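Local coordinates for MccB protein (Escherichia coli, PDB 3H5N) that initiates biosynthesis of the peptide antibiotic microcin C7 as a bacterial relative of ubiquitin E1 that binds ATP and a zinc ion, at residues 247-252 with 324-329. Sequence-based numbering, arbitrary orientation.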
ATOM      1  N   ALA A 247      13.388 -19.001 -16.751  1.00 14.06           N
ATOM      2  CA  ALA A 247      13.272 -17.828 -17.635  1.00 13.86           C
ATOM      3  C   ALA A 247      14.141 -18.071 -18.850  1.00 14.32           C
ATOM      4  O   ALA A 247      15.263 -18.578 -18.726  1.00 13.96           O
ATOM      5  CB  ALA A 247      13.702 -16.575 -16.922  1.00 13.76           C
ATOM      6  N   VAL A 248      13.604 -17.733 -20.019  1.00 14.72           N
ATOM      7  CA  VAL A 248      14.235 -18.044 -21.292  1.00 15.64           C
ATOM      8  C   VAL A 248      14.276 -16.812 -22.187  1.00 15.12           C
ATOM      9  O   VAL A 248      13.269 -16.139 -22.370  1.00 16.36           O
ATOM     10  CB  VAL A 248      13.516 -19.231 -22.002  1.00 15.58           C
ATOM     11  CG1 VAL A 248      14.097 -19.455 -23.410  1.00 16.65           C
ATOM     12  CG2 VAL A 248      13.649 -20.501 -21.143  1.00 15.49           C
ATOM     13  N   PHE A 249      15.450 -16.485 -22.708  1.00 15.49           N
ATOM     14  CA  PHE A 249      15.499 -15.502 -23.796  1.00 16.03           C
ATOM     15  C   PHE A 249      16.474 -15.928 -24.884  1.00 15.90           C
ATOM     16  O   PHE A 249      17.459 -16.600 -24.604  1.00 14.61           O
ATOM     17  CB  PHE A 249      15.773 -14.085 -23.284  1.00 16.32           C
ATOM     18  CG  PHE A 249      17.163 -13.871 -22.762  1.00 17.98           C
ATOM     19  CD1 PHE A 249      17.552 -14.404 -21.534  1.00 18.82           C
ATOM     20  CD2 PHE A 249      18.066 -13.081 -23.472  1.00 15.03           C
ATOM     21  CE1 PHE A 249      18.832 -14.189 -21.043  1.00 19.60           C
ATOM     22  CE2 PHE A 249      19.351 -12.870 -22.994  1.00 16.21           C
ATOM     23  CZ  PHE A 249      19.736 -13.422 -21.780  1.00 18.75           C
ATOM     24  N   GLY A 250      16.176 -15.532 -26.119  1.00 15.87           N
ATOM     25  CA  GLY A 250      16.955 -15.966 -27.266  1.00 15.66           C
ATOM     26  C   GLY A 250      16.212 -17.099 -27.941  1.00 15.98           C
ATOM     27  O   GLY A 250      15.304 -17.665 -27.339  1.00 15.94           O
ATOM     28  N   PRO A 251      16.582 -17.428 -29.196  1.00 16.11           N
ATOM     29  CA  PRO A 251      17.679 -16.750 -29.884  1.00 16.01           C
ATOM     30  C   PRO A 251      17.316 -15.342 -30.344  1.00 15.85           C
ATOM     31  O   PRO A 251      16.128 -14.983 -30.436  1.00 14.51           O
ATOM     32  CB  PRO A 251      17.949 -17.653 -31.098  1.00 16.66           C
ATOM     33  CG  PRO A 251      16.607 -18.255 -31.401  1.00 17.09           C
ATOM     34  CD  PRO A 251      15.954 -18.462 -30.041  1.00 16.23           C
ATOM     35  N   LEU A 252      18.359 -14.557 -30.585  1.00 16.40           N
ATOM     36  CA  LEU A 252      18.269 -13.322 -31.335  1.00 16.48           C
ATOM     37  C   LEU A 252      18.773 -13.701 -32.726  1.00 17.21           C
ATOM     38  O   LEU A 252      19.959 -14.005 -32.915  1.00 17.43           O
ATOM     39  CB  LEU A 252      19.132 -12.239 -30.668  1.00 16.98           C
ATOM     40  CG  LEU A 252      19.444 -10.835 -31.228  1.00 18.00           C
ATOM     41  CD1 LEU A 252      18.524 -10.384 -32.322  1.00 16.37           C
ATOM     42  CD2 LEU A 252      19.509  -9.797 -30.093  1.00 15.80           C
ATOM     43  N   LYS A 324      22.235 -18.171 -29.344  1.00 21.41           N
ATOM     44  CA  LYS A 324      21.973 -18.827 -28.055  1.00 21.06           C
ATOM     45  C   LYS A 324      20.541 -18.681 -27.556  1.00 20.82           C
ATOM     46  O   LYS A 324      19.933 -17.623 -27.680  1.00 20.25           O
ATOM     47  CB  LYS A 324      22.887 -18.236 -26.976  1.00 21.16           C
ATOM     48  CG  LYS A 324      24.329 -18.705 -27.006  1.00 22.98           C
ATOM     49  CD  LYS A 324      25.165 -17.912 -26.040  1.00 23.48           C
ATOM     50  CE  LYS A 324      26.648 -17.999 -26.380  1.00 26.58           C
ATOM     51  NZ  LYS A 324      27.478 -17.441 -25.264  1.00 27.03           N
ATOM     52  N   ARG A 325      20.024 -19.752 -26.972  1.00 20.25           N
ATOM     53  CA  ARG A 325      18.821 -19.716 -26.166  1.00 20.47           C
ATOM     54  C   ARG A 325      19.302 -19.838 -24.725  1.00 19.82           C
ATOM     55  O   ARG A 325      19.968 -20.828 -24.372  1.00 20.55           O
ATOM     56  CB  ARG A 325      17.895 -20.870 -26.556  1.00 20.70           C
ATOM     57  CG  ARG A 325      16.521 -20.882 -25.881  1.00 23.69           C
ATOM     58  CD  ARG A 325      15.714 -22.075 -26.455  1.00 29.47           C
ATOM     59  NE  ARG A 325      14.366 -22.213 -25.908  1.00 34.13           N
ATOM     60  CZ  ARG A 325      14.017 -23.060 -24.934  1.00 36.56           C
ATOM     61  NH1 ARG A 325      14.921 -23.859 -24.372  1.00 38.23           N
ATOM     62  NH2 ARG A 325      12.753 -23.099 -24.510  1.00 36.99           N
ATOM     63  N   ILE A 326      19.001 -18.827 -23.908  1.00 18.32           N
ATOM     64  CA  ILE A 326      19.547 -18.724 -22.544  1.00 17.04           C
ATOM     65  C   ILE A 326      18.467 -18.978 -21.488  1.00 16.89           C
ATOM     66  O   ILE A 326      17.384 -18.377 -21.520  1.00 16.32           O
ATOM     67  CB  ILE A 326      20.258 -17.340 -22.303  1.00 16.71           C
ATOM     68  CG1 ILE A 326      21.386 -17.137 -23.315  1.00 16.47           C
ATOM     69  CG2 ILE A 326      20.784 -17.224 -20.877  1.00 16.31           C
ATOM     70  CD1 ILE A 326      21.823 -15.695 -23.510  1.00 18.32           C
ATOM     71  N   GLY A 327      18.775 -19.881 -20.559  1.00 15.79           N
ATOM     72  CA  GLY A 327      17.881 -20.194 -19.470  1.00 14.96           C
ATOM     73  C   GLY A 327      18.485 -19.726 -18.165  1.00 15.30           C
ATOM     74  O   GLY A 327      19.676 -19.928 -17.921  1.00 14.59           O
ATOM     75  N   ILE A 328      17.661 -19.064 -17.359  1.00 14.82           N
ATOM     76  CA  ILE A 328      17.997 -18.692 -15.983  1.00 15.00           C
ATOM     77  C   ILE A 328      17.040 -19.418 -15.049  1.00 15.19           C
ATOM     78  O   ILE A 328      15.815 -19.236 -15.128  1.00 15.54           O
ATOM     79  CB  ILE A 328      17.922 -17.153 -15.780  1.00 15.43           C
ATOM     80  CG1 ILE A 328      19.007 -16.474 -16.623  1.00 14.51           C
ATOM     81  CG2 ILE A 328      18.105 -16.753 -14.310  1.00 14.06           C
ATOM     82  CD1 ILE A 328      18.874 -15.000 -16.687  1.00 18.02           C
ATOM     83  N   TRP A 329      17.599 -20.258 -14.166  1.00 15.03           N
ATOM     84  CA  TRP A 329      16.788 -21.013 -13.199  1.00 14.63           C
ATOM     85  C   TRP A 329      16.311 -20.080 -12.086  1.00 14.94           C
ATOM     86  O   TRP A 329      16.932 -19.037 -11.821  1.00 15.03           O
ATOM     87  CB  TRP A 329      17.619 -22.163 -12.606  1.00 14.88           C
ATOM     88  CG  TRP A 329      17.678 -23.463 -13.420  1.00 15.19           C
ATOM     89  CD1 TRP A 329      17.297 -24.708 -12.983  1.00 15.82           C
ATOM     90  CD2 TRP A 329      18.183 -23.650 -14.746  1.00 15.98           C
ATOM     91  NE1 TRP A 329      17.523 -25.647 -13.952  1.00 15.22           N
ATOM     92  CE2 TRP A 329      18.062 -25.032 -15.049  1.00 16.54           C
ATOM     93  CE3 TRP A 329      18.725 -22.791 -15.715  1.00 17.39           C
ATOM     94  CZ2 TRP A 329      18.447 -25.570 -16.279  1.00 17.83           C
ATOM     95  CZ3 TRP A 329      19.110 -23.330 -16.954  1.00 16.76           C
ATOM     96  CH2 TRP A 329      18.971 -24.703 -17.222  1.00 18.28           C
TER
HETATM   97  O   HOH W   1      13.496 -19.774 -27.756  1.00 26.62           O
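Ala247 O takes one hydrogen bond, from Ile328 N at 2.8 Å and in the carbonyl plane, and a weaker CA-H...O contact from Gly327 (CA to Ala247 O 3.2 Å). The same pairing recurs at Ile326 O, which takes the N-H of Phe249 and the CA-H of Val248. Return bonds from Ala247 N to Ile328 O and from Ile326 N to Phe249 O (2.8 Å) make Ala247-Ile328 and Phe249-Ile326 hydrogen-bonded pairs around the non-hydrogen-bonded pair Val248-Gly327. The N-to-C directions of the short strand segments differ by 173°, nearly exactly antiparallel. Beyond this ladder, CA-H groups of both Gly250 and Pro251, which a cis peptide joins, approach Lys324 O; Gly250 has a positive phi and no side chain to bar that approach.

On one sheet face, Phe249 CG sits between its backbone N and carbonyl carbon (chi1 70°), turning the ring alongside Ile326. Ile326 CB lies over the ring face, 4.1 Å from the centroid of the Phe249 ring and 28° off the normal, a CH-pi contact; Ile326 CD1 reaches Phe249 CZ at 3.5 Å, while Ile328 CD1 comes to the ring edge. Leu304 of helix 295-314 packs on both Phe249 and Ile328.

These strands belong to the antiparallel extension (246-253, 324-328, 335-339) at one end of the otherwise parallel sheet in the E1-like, Rossmann-type ThiF fold; 246-253 pairs antiparallel with 237-243 on one side and 324-328 on the other.

The other face carries Val248 and the extended Arg325. Val248 CG1 lies over one guanidinium face, off-centre, 3.7 Å from Arg325 NE. A water at that group's edge and in its plane accepts from Arg325 NE (water O to NE 3.2 Å) and donates to Gly250 O (water O to O 2.8 Å), bridging the strands where no direct backbone bond joins Gly250 and Arg325.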